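Local coordinates for beta-lactamase (Francisella tularensis subsp. tularensis, PDB 3P09), which probably hydrolyses beta-lactams, opening the ring to give substituted beta-amino acids, at residues F68-A73 with R135-L140; S64-L69 with Q141-F146; I201-L206 with I244-N249. One frame throughout, in Å; residues are numbered along the deposited sequence.

In the fold
Contacts 1 and 2 share helix 66-80 and lie about 6 Å apart, centre to centre; all the residues that touch in them are buried. Helices 127-137 and 140-149, consecutive in the chain, reach the same central helix in turn, and a sulfate sits at the start of the second. Contact 3, its centre about 21 Å from that of contact 1 and 20 Å from that of contact 2, is only partly buried and joins a helix to the five-stranded sheet instead of another helix. Contacts 1 and 2 press methyls and an aromatic ring against helix carbonyls as well as aliphatic groups; contact 3 is purely carbon on carbon, with a partly exposed indole. Phe68 bridges the two regions by touching Phe202.

Contact 1 of 3, residues F68-A73 with R135-L140. With SO4 (sulfate ion), chain E.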
loop_
_atom_site.group_PDB
_atom_site.type_symbol
_atom_site.label_atom_id
_atom_site.label_comp_id
_atom_site.label_asym_id
_atom_site.label_seq_id
_atom_site.Cartn_x
_atom_site.Cartn_y
_atom_site.Cartn_z
ATOM N N PHE A 68 -2.728 -3.186 2.506
ATOM C CA PHE A 68 -2.682 -4.275 1.522
ATOM C C PHE A 68 -2.011 -5.531 2.080
ATOM O O PHE A 68 -2.348 -6.652 1.691
ATOM C CB PHE A 68 -2.113 -3.841 0.145
ATOM C CG PHE A 68 -0.596 -3.917 0.021
ATOM C CD1 PHE A 68 0.059 -5.146 -0.085
ATOM C CD2 PHE A 68 0.159 -2.747 -0.056
ATOM C CE1 PHE A 68 1.444 -5.211 -0.228
ATOM C CE2 PHE A 68 1.559 -2.800 -0.192
ATOM C CZ PHE A 68 2.194 -4.037 -0.281
ATOM N N LEU A 69 -1.081 -5.347 3.011
ATOM C CA LEU A 69 -0.488 -6.487 3.722
ATOM C C LEU A 69 -1.534 -7.193 4.578
ATOM O O LEU A 69 -1.584 -8.427 4.663
ATOM C CB LEU A 69 0.642 -6.006 4.625
ATOM C CG LEU A 69 1.813 -5.393 3.870
ATOM C CD1 LEU A 69 2.831 -4.797 4.868
ATOM C CD2 LEU A 69 2.470 -6.449 3.010
ATOM N N LEU A 70 -2.362 -6.384 5.222
ATOM C CA LEU A 70 -3.435 -6.882 6.077
ATOM C C LEU A 70 -4.430 -7.703 5.265
ATOM O O LEU A 70 -4.840 -8.784 5.677
ATOM C CB LEU A 70 -4.147 -5.699 6.736
ATOM C CG LEU A 70 -5.417 -6.003 7.536
ATOM C CD1 LEU A 70 -5.131 -7.006 8.658
ATOM C CD2 LEU A 70 -6.065 -4.731 8.087
ATOM N N VAL A 71 -4.819 -7.181 4.107
ATOM C CA VAL A 71 -5.754 -7.894 3.245
ATOM C C VAL A 71 -5.118 -9.173 2.691
ATOM O O VAL A 71 -5.762 -10.219 2.605
ATOM C CB VAL A 71 -6.291 -6.970 2.142
ATOM C CG1 VAL A 71 -6.937 -7.769 1.031
ATOM C CG2 VAL A 71 -7.273 -6.002 2.761
ATOM N N GLY A 72 -3.838 -9.100 2.352
ATOM C CA GLY A 72 -3.106 -10.296 1.985
ATOM C C GLY A 72 -3.173 -11.357 3.082
ATOM O O GLY A 72 -3.424 -12.535 2.823
ATOM N N ALA A 73 -2.949 -10.930 4.319
ATOM C CA ALA A 73 -3.015 -11.821 5.469
ATOM C C ALA A 73 -4.396 -12.445 5.614
ATOM O O ALA A 73 -4.530 -13.619 5.949
ATOM C CB ALA A 73 -2.639 -11.069 6.740
ATOM N N ARG A 135 -8.406 -7.145 14.066
ATOM C CA ARG A 135 -9.032 -7.893 15.146
ATOM C C ARG A 135 -9.462 -9.286 14.686
ATOM O O ARG A 135 -9.178 -10.276 15.346
ATOM C CB ARG A 135 -10.233 -7.122 15.702
ATOM C CG ARG A 135 -10.873 -7.781 16.924
ATOM C CD ARG A 135 -12.183 -7.109 17.283
ATOM N NE ARG A 135 -13.188 -7.352 16.255
ATOM C CZ ARG A 135 -14.060 -6.445 15.822
ATOM N NH1 ARG A 135 -14.060 -5.215 16.320
ATOM N NH2 ARG A 135 -14.932 -6.771 14.883
ATOM N N GLU A 136 -10.154 -9.369 13.551
ATOM C CA GLU A 136 -10.665 -10.660 13.075
ATOM C C GLU A 136 -9.541 -11.593 12.636
ATOM O O GLU A 136 -9.721 -12.810 12.591
ATOM C CB GLU A 136 -11.694 -10.484 11.946
ATOM C CG GLU A 136 -12.932 -9.655 12.340
ATOM C CD GLU A 136 -13.708 -10.264 13.500
ATOM O OE1 GLU A 136 -13.754 -11.511 13.594
ATOM O OE2 GLU A 136 -14.272 -9.491 14.313
ATOM N N LEU A 137 -8.379 -11.024 12.333
ATOM C CA LEU A 137 -7.189 -11.812 11.992
ATOM C C LEU A 137 -6.569 -12.424 13.245
ATOM O O LEU A 137 -5.817 -13.401 13.174
ATOM C CB LEU A 137 -6.139 -10.932 11.286
ATOM C CG LEU A 137 -4.900 -11.662 10.748
ATOM C CD1 LEU A 137 -5.245 -12.545 9.542
ATOM C CD2 LEU A 137 -3.804 -10.684 10.383
ATOM N N GLY A 138 -6.876 -11.833 14.391
ATOM C CA GLY A 138 -6.311 -12.274 15.654
ATOM C C GLY A 138 -5.324 -11.286 16.254
ATOM O O GLY A 138 -4.637 -11.606 17.217
ATOM N N GLY A 139 -5.248 -10.087 15.687
ATOM C CA GLY A 139 -4.394 -9.044 16.228
ATOM C C GLY A 139 -3.118 -8.794 15.441
ATOM O O GLY A 139 -2.825 -9.473 14.455
ATOM N N LEU A 140 -2.338 -7.821 15.896
ATOM C CA LEU A 140 -1.139 -7.394 15.181
ATOM C C LEU A 140 -0.027 -8.425 15.132
ATOM O O LEU A 140 0.760 -8.452 14.180
ATOM C CB LEU A 140 -0.605 -6.103 15.796
ATOM C CG LEU A 140 -1.508 -4.910 15.515
ATOM C CD1 LEU A 140 -1.006 -3.695 16.261
ATOM C CD2 LEU A 140 -1.540 -4.646 14.006
HETATM S S SO4 E . -1.718 -7.825 19.684
HETATM O O1 SO4 E . -2.803 -7.004 19.144
HETATM O O2 SO4 E . -0.484 -7.044 19.705
HETATM O O3 SO4 E . -2.050 -8.234 21.046
HETATM O O4 SO4 E . -1.526 -9.013 18.852
#
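Leu137 reaches from the end of helix 127-137 to Ala73 and Leu70 on helix 66-80, where the nearest CA atoms, those of Ala73 and Leu137, stand 7.7 Å apart. Its CB and CG serve as the stalk, and neither comes within 4.2 Å of the other segment. With CG anti to the backbone N (chi1 -174°), the branch extends across the gap and the two methyls divide the work. Leu137 CD2 sits 3.8 Å from Ala73 CB. Leu137 CD2 is also 4.3 Å from Leu70 CD1. Leu137 CD1 rests 3.8 Å from the carbonyl Ala73 O and also approaches Ala73 CB. The short alanine thus receives both branches, while leucine meets leucine only methyl to methyl. Leu143 of the next helix closes on both Leu137 and Ala73.

Behind this apolar tip the chain turns sharply. Gly138, at positive phi, ends the helix in a Schellman motif, and Gly139 is the N-cap residue of helix 140-149. A sulfate, probably from the crystallisation liquor, lies by that N-terminus and takes a weak hydrogen bond from Leu140 N to its O1 (3.4 Å). Away from the interface, where neither residue touches the other segment, Arg135 holds Glu136 OE2 side-on through NE and NH2, the latter at 2.9 Å. The arrangement is a tight two-glycine turn between consecutive helices, a Schellman end followed by an N-cap, packed on helix 66-80, the central helix of the all-alpha region in class A beta-lactamases.

Contact 2 of 3, residues S64-L69 with Q141-F146; sequences SVFKFL and QNLNKF. With SO4 (sulfate ion), chain E.
Phe66 and Leu69 meet Leu143 and Phe146 in a buried helix-to-helix contact deep in the helical part of the fold, where helix 140-149 flanks the first turns of helix 66-80. The nearest CA atoms, of Leu69 and Leu143, are 7.9 Å apart. Leu143, its CG anti to the backbone N (chi1 177°), forks between two targets: Leu143 CD2 lies near the plane of the Phe66 ring, at its edge, 4.3 Å from Phe66 CD2, while Leu143 CD1 lies 4.0 Å from Leu69 O. Phe146 CE2 also comes to this oxygen, 3.8 Å from Leu69 O. That oxygen already accepts the helical bond from Ala73 N.

Lys67 points away from this interface. Lys67 CG lies over one face of the Phe66 ring, toward its rim, and Lys67 NZ donates to Ser64 OG (3.1 Å) and to Ser125 O. Ser64 and Lys67 fit the SxxK motif of serine beta-lactamases, and Cys63, just before them, is disulfide-bonded to Cys233. At the start of helix 140-149, Gln141 N gives the sulfate O4 a nearly straight bond (166°). The chemistry implies a two-sided helix start: apolar toward helix 140-149 apart from the Leu69 carbonyl, with the polar side chains of Ser64 and Lys67, in the probable active site, directed elsewhere.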
loop_
_atom_site.group_PDB
_atom_site.type_symbol
_atom_site.label_atom_id
_atom_site.label_comp_id
_atom_site.label_asym_id
_atom_site.label_seq_id
_atom_site.Cartn_x
_atom_site.Cartn_y
_atom_site.Cartn_z
ATOM N N SER A 64 -1.046 4.220 5.502
ATOM C CA SER A 64 -2.132 3.328 5.112
ATOM C C SER A 64 -1.726 2.220 4.148
ATOM O O SER A 64 -2.513 1.325 3.878
ATOM C CB SER A 64 -3.286 4.124 4.502
ATOM O OG SER A 64 -4.062 4.716 5.525
ATOM N N VAL A 65 -0.510 2.264 3.623
ATOM C CA VAL A 65 -0.084 1.187 2.727
ATOM C C VAL A 65 -0.145 -0.192 3.420
ATOM O O VAL A 65 -0.354 -1.220 2.774
ATOM C CB VAL A 65 1.318 1.458 2.149
ATOM C CG1 VAL A 65 1.807 0.266 1.323
ATOM C CG2 VAL A 65 1.288 2.718 1.283
ATOM N N PHE A 66 0.030 -0.215 4.737
ATOM C CA PHE A 66 -0.016 -1.483 5.463
ATOM C C PHE A 66 -1.325 -2.222 5.163
ATOM O O PHE A 66 -1.405 -3.439 5.301
ATOM C CB PHE A 66 0.157 -1.263 6.980
ATOM C CG PHE A 66 -1.136 -1.051 7.730
ATOM C CD1 PHE A 66 -1.714 0.209 7.808
ATOM C CD2 PHE A 66 -1.760 -2.113 8.379
ATOM C CE1 PHE A 66 -2.900 0.401 8.503
ATOM C CE2 PHE A 66 -2.944 -1.930 9.064
ATOM C CZ PHE A 66 -3.519 -0.671 9.126
ATOM N N LYS A 67 -2.358 -1.493 4.745
ATOM C CA LYS A 67 -3.656 -2.146 4.549
ATOM C C LYS A 67 -3.640 -3.251 3.475
ATOM O O LYS A 67 -4.453 -4.169 3.534
ATOM C CB LYS A 67 -4.768 -1.110 4.298
ATOM C CG LYS A 67 -5.049 -0.260 5.546
ATOM C CD LYS A 67 -5.812 1.026 5.225
ATOM C CE LYS A 67 -5.987 1.858 6.507
ATOM N NZ LYS A 67 -6.624 3.177 6.212
ATOM N N PHE A 68 -2.728 -3.186 2.506
ATOM C CA PHE A 68 -2.682 -4.275 1.522
ATOM C C PHE A 68 -2.011 -5.531 2.080
ATOM O O PHE A 68 -2.348 -6.652 1.691
ATOM C CB PHE A 68 -2.113 -3.841 0.145
ATOM C CG PHE A 68 -0.596 -3.917 0.021
ATOM C CD1 PHE A 68 0.059 -5.146 -0.085
ATOM C CD2 PHE A 68 0.159 -2.747 -0.056
ATOM C CE1 PHE A 68 1.444 -5.211 -0.228
ATOM C CE2 PHE A 68 1.559 -2.800 -0.192
ATOM C CZ PHE A 68 2.194 -4.037 -0.281
ATOM N N LEU A 69 -1.081 -5.347 3.011
ATOM C CA LEU A 69 -0.488 -6.487 3.722
ATOM C C LEU A 69 -1.534 -7.193 4.578
ATOM O O LEU A 69 -1.584 -8.427 4.663
ATOM C CB LEU A 69 0.642 -6.006 4.625
ATOM C CG LEU A 69 1.813 -5.393 3.870
ATOM C CD1 LEU A 69 2.831 -4.797 4.868
ATOM C CD2 LEU A 69 2.470 -6.449 3.010
ATOM N N GLN A 141 0.063 -9.259 16.165
ATOM C CA GLN A 141 1.091 -10.278 16.183
ATOM C C GLN A 141 0.924 -11.215 14.997
ATOM O O GLN A 141 1.900 -11.575 14.341
ATOM C CB GLN A 141 1.079 -11.050 17.503
ATOM C CG GLN A 141 1.479 -10.206 18.696
ATOM C CD GLN A 141 1.564 -11.015 19.975
ATOM O OE1 GLN A 141 2.655 -11.289 20.475
ATOM N NE2 GLN A 141 0.409 -11.408 20.509
ATOM N N ASN A 142 -0.315 -11.588 14.705
ATOM C CA ASN A 142 -0.592 -12.447 13.561
ATOM C C ASN A 142 -0.257 -11.789 12.230
ATOM O O ASN A 142 0.241 -12.442 11.309
ATOM C CB ASN A 142 -2.048 -12.921 13.568
ATOM C CG ASN A 142 -2.281 -14.019 14.582
ATOM O OD1 ASN A 142 -1.337 -14.677 15.013
ATOM N ND2 ASN A 142 -3.535 -14.225 14.968
ATOM N N LEU A 143 -0.556 -10.500 12.125
ATOM C CA LEU A 143 -0.206 -9.744 10.932
ATOM C C LEU A 143 1.301 -9.739 10.708
ATOM O O LEU A 143 1.766 -10.006 9.600
ATOM C CB LEU A 143 -0.737 -8.312 11.025
ATOM C CG LEU A 143 -0.385 -7.369 9.876
ATOM C CD1 LEU A 143 -0.808 -7.971 8.544
ATOM C CD2 LEU A 143 -1.047 -6.005 10.104
ATOM N N ASN A 144 2.066 -9.426 11.752
ATOM C CA ASN A 144 3.522 -9.429 11.639
ATOM C C ASN A 144 4.095 -10.813 11.318
ATOM O O ASN A 144 5.059 -10.926 10.570
ATOM C CB ASN A 144 4.157 -8.850 12.895
ATOM C CG ASN A 144 3.950 -7.358 12.998
ATOM O OD1 ASN A 144 4.234 -6.619 12.055
ATOM N ND2 ASN A 144 3.419 -6.907 14.128
ATOM N N LYS A 145 3.499 -11.863 11.877
ATOM C CA LYS A 145 3.863 -13.221 11.462
ATOM C C LYS A 145 3.661 -13.411 9.953
ATOM O O LYS A 145 4.511 -13.962 9.260
ATOM C CB LYS A 145 3.059 -14.271 12.245
ATOM C CG LYS A 145 3.498 -14.404 13.701
ATOM C CD LYS A 145 2.941 -15.669 14.369
ATOM C CE LYS A 145 1.462 -15.536 14.718
ATOM N NZ LYS A 145 0.921 -16.759 15.390
ATOM N N PHE A 146 2.527 -12.954 9.438
ATOM C CA PHE A 146 2.285 -13.094 8.007
ATOM C C PHE A 146 3.297 -12.304 7.173
ATOM O O PHE A 146 3.826 -12.801 6.178
ATOM C CB PHE A 146 0.856 -12.691 7.638
ATOM C CG PHE A 146 0.584 -12.772 6.165
ATOM C CD1 PHE A 146 0.401 -14.007 5.552
ATOM C CD2 PHE A 146 0.513 -11.631 5.396
ATOM C CE1 PHE A 146 0.162 -14.097 4.197
ATOM C CE2 PHE A 146 0.265 -11.714 4.037
ATOM C CZ PHE A 146 0.095 -12.951 3.436
HETATM S S SO4 E . -1.718 -7.825 19.684
HETATM O O1 SO4 E . -2.803 -7.004 19.144
HETATM O O2 SO4 E . -0.484 -7.044 19.705
HETATM O O3 SO4 E . -2.050 -8.234 21.046
HETATM O O4 SO4 E . -1.526 -9.013 18.852
#

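Contact 3 of 3, residues I201-L206 with I244-N249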
loop_
_atom_site.group_PDB
_atom_site.type_symbol
_atom_site.label_atom_id
_atom_site.label_comp_id
_atom_site.label_asym_id
_atom_site.label_seq_id
_atom_site.Cartn_x
_atom_site.Cartn_y
_atom_site.Cartn_z
ATOM N N ILE A 201 -8.487 -12.256 -6.489
ATOM C CA ILE A 201 -9.297 -11.440 -5.589
ATOM C C ILE A 201 -8.504 -10.240 -5.116
ATOM O O ILE A 201 -9.005 -9.103 -5.080
ATOM C CB ILE A 201 -9.753 -12.280 -4.368
ATOM C CG1 ILE A 201 -10.811 -13.307 -4.816
ATOM C CG2 ILE A 201 -10.306 -11.377 -3.274
ATOM C CD1 ILE A 201 -11.141 -14.370 -3.774
ATOM N N PHE A 202 -7.252 -10.494 -4.752
ATOM C CA PHE A 202 -6.360 -9.436 -4.310
ATOM C C PHE A 202 -6.188 -8.383 -5.407
ATOM O O PHE A 202 -6.307 -7.179 -5.173
ATOM C CB PHE A 202 -5.013 -10.052 -3.932
ATOM C CG PHE A 202 -3.992 -9.059 -3.454
ATOM C CD1 PHE A 202 -4.094 -8.499 -2.190
ATOM C CD2 PHE A 202 -2.908 -8.722 -4.253
ATOM C CE1 PHE A 202 -3.143 -7.600 -1.732
ATOM C CE2 PHE A 202 -1.949 -7.820 -3.809
ATOM C CZ PHE A 202 -2.063 -7.260 -2.546
ATOM N N ILE A 203 -5.901 -8.851 -6.609
ATOM C CA ILE A 203 -5.726 -7.972 -7.756
ATOM C C ILE A 203 -6.970 -7.124 -8.009
ATOM O O ILE A 203 -6.874 -5.923 -8.250
ATOM C CB ILE A 203 -5.420 -8.808 -9.008
ATOM C CG1 ILE A 203 -3.958 -9.274 -8.961
ATOM C CG2 ILE A 203 -5.716 -8.013 -10.275
ATOM C CD1 ILE A 203 -3.626 -10.365 -9.978
ATOM N N LYS A 204 -8.141 -7.747 -7.952
ATOM C CA LYS A 204 -9.380 -7.001 -8.167
ATOM C C LYS A 204 -9.590 -5.895 -7.114
ATOM O O LYS A 204 -9.999 -4.780 -7.451
ATOM C CB LYS A 204 -10.583 -7.950 -8.249
ATOM C CG LYS A 204 -11.924 -7.279 -8.566
ATOM C CD LYS A 204 -11.872 -6.480 -9.868
ATOM C CE LYS A 204 -13.267 -6.207 -10.439
ATOM N NZ LYS A 204 -14.093 -5.305 -9.584
ATOM N N TYR A 205 -9.308 -6.184 -5.845
ATOM C CA TYR A 205 -9.404 -5.137 -4.819
ATOM C C TYR A 205 -8.530 -3.930 -5.169
ATOM O O TYR A 205 -8.947 -2.773 -5.055
ATOM C CB TYR A 205 -8.911 -5.628 -3.458
ATOM C CG TYR A 205 -9.714 -6.688 -2.738
ATOM C CD1 TYR A 205 -11.101 -6.652 -2.678
ATOM C CD2 TYR A 205 -9.051 -7.711 -2.062
ATOM C CE1 TYR A 205 -11.812 -7.647 -1.972
ATOM C CE2 TYR A 205 -9.735 -8.689 -1.368
ATOM C CZ TYR A 205 -11.109 -8.656 -1.316
ATOM O OH TYR A 205 -11.736 -9.670 -0.604
ATOM N N LEU A 206 -7.285 -4.203 -5.532
ATOM C CA LEU A 206 -6.329 -3.142 -5.835
ATOM C C LEU A 206 -6.780 -2.316 -7.036
ATOM O O LEU A 206 -6.610 -1.088 -7.073
ATOM C CB LEU A 206 -4.961 -3.755 -6.119
ATOM C CG LEU A 206 -4.208 -4.340 -4.925
ATOM C CD1 LEU A 206 -2.933 -4.968 -5.455
ATOM C CD2 LEU A 206 -3.910 -3.275 -3.866
ATOM N N ILE A 244 0.551 -2.232 -8.778
ATOM C CA ILE A 244 0.849 -3.223 -9.801
ATOM C C ILE A 244 0.395 -2.628 -11.114
ATOM O O ILE A 244 -0.685 -2.041 -11.198
ATOM C CB ILE A 244 0.093 -4.534 -9.604
ATOM C CG1 ILE A 244 0.447 -5.181 -8.265
ATOM C CG2 ILE A 244 0.430 -5.477 -10.752
ATOM C CD1 ILE A 244 1.870 -5.555 -8.140
ATOM N N ILE A 245 1.213 -2.786 -12.144
ATOM C CA ILE A 245 0.948 -2.159 -13.431
ATOM C C ILE A 245 1.082 -3.210 -14.510
ATOM O O ILE A 245 2.004 -4.024 -14.462
ATOM C CB ILE A 245 1.971 -1.051 -13.716
ATOM C CG1 ILE A 245 1.937 -0.011 -12.589
ATOM C CG2 ILE A 245 1.719 -0.426 -15.078
ATOM C CD1 ILE A 245 3.047 1.032 -12.666
ATOM N N TRP A 246 0.141 -3.201 -15.453
ATOM C CA TRP A 246 0.173 -4.083 -16.615
ATOM C C TRP A 246 0.410 -3.223 -17.836
ATOM O O TRP A 246 -0.537 -2.661 -18.391
ATOM C CB TRP A 246 -1.166 -4.803 -16.789
ATOM C CG TRP A 246 -1.464 -5.849 -15.749
ATOM C CD1 TRP A 246 -1.321 -7.201 -15.881
ATOM C CD2 TRP A 246 -1.978 -5.626 -14.426
ATOM N NE1 TRP A 246 -1.703 -7.828 -14.714
ATOM C CE2 TRP A 246 -2.107 -6.884 -13.810
ATOM C CE3 TRP A 246 -2.327 -4.484 -13.701
ATOM C CZ2 TRP A 246 -2.583 -7.030 -12.511
ATOM C CZ3 TRP A 246 -2.792 -4.632 -12.411
ATOM C CH2 TRP A 246 -2.917 -5.896 -11.830
ATOM N N PRO A 247 1.675 -3.092 -18.254
ATOM C CA PRO A 247 1.954 -2.282 -19.438
ATOM C C PRO A 247 1.359 -2.974 -20.656
ATOM O O PRO A 247 1.311 -4.203 -20.692
ATOM C CB PRO A 247 3.490 -2.299 -19.522
ATOM C CG PRO A 247 3.967 -2.821 -18.165
ATOM C CD PRO A 247 2.884 -3.767 -17.752
ATOM N N LYS A 248 0.918 -2.209 -21.644
ATOM C CA LYS A 248 0.328 -2.819 -22.834
ATOM C C LYS A 248 1.287 -3.814 -23.482
ATOM O O LYS A 248 2.417 -3.468 -23.824
ATOM C CB LYS A 248 -0.070 -1.750 -23.852
ATOM C CG LYS A 248 -0.960 -2.268 -24.977
ATOM C CD LYS A 248 -1.347 -1.143 -25.928
ATOM C CE LYS A 248 -2.304 -1.622 -27.006
ATOM N NZ LYS A 248 -2.585 -0.548 -27.998
ATOM N N ASN A 249 0.823 -5.051 -23.649
ATOM C CA ASN A 249 1.601 -6.095 -24.313
ATOM C C ASN A 249 2.832 -6.555 -23.540
ATOM O O ASN A 249 3.740 -7.141 -24.113
ATOM C CB ASN A 249 2.000 -5.663 -25.729
ATOM C CG ASN A 249 0.798 -5.390 -26.614
ATOM O OD1 ASN A 249 -0.269 -5.987 -26.437
ATOM N ND2 ASN A 249 0.960 -4.475 -27.564
#
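Residues 201-206, in helix 196-208, come up against the end of strand 239-246, with Leu206 and Ile244 closest at 8.2 Å between CA atoms, and the strand gives way to a loop at Pro247. Ile244 and Trp246, two residues apart in extended conformation, both direct CB toward the helix. Ile203 answers Trp246: its CG2, anti to the backbone N, touches the six-membered ring of the indole, 3.8 Å from Trp246 CH2 and 4.0 Å from Trp246 CZ2, the two side chains meeting at a slant. Trp246 has CG anti to its carbonyl carbon (chi1 -70°), which lets the indole reach Ile203, and over one face of the indole, offset toward the rim, lies Ile244 CG2, 3.5 Å above the plane. One turn further along the helix, Leu206 CD1 approaches Ile244 CG1 at a looser 4.4 Å.

Together these residues join helix 196-208 to the five-stranded antiparallel sheet of the class A beta-lactamase fold, in which 239-246 lies between 253-260 and the outermost strand 225-232. A backbone hydrogen bond between Leu206 and Asp228 ties the helix to that outer strand as well. Phe190 of helix 178-190 touches both Ile244 and Trp246. On the side of the helix facing helix 66-80, Phe202 packs on Phe68 and Tyr205 on Val71; the Tyr205 hydroxyl is hydrogen-bonded to Ser116 and Asn119, and Ile201 O lies 3.3 Å above the plane of the Tyr205 ring, toward its rim.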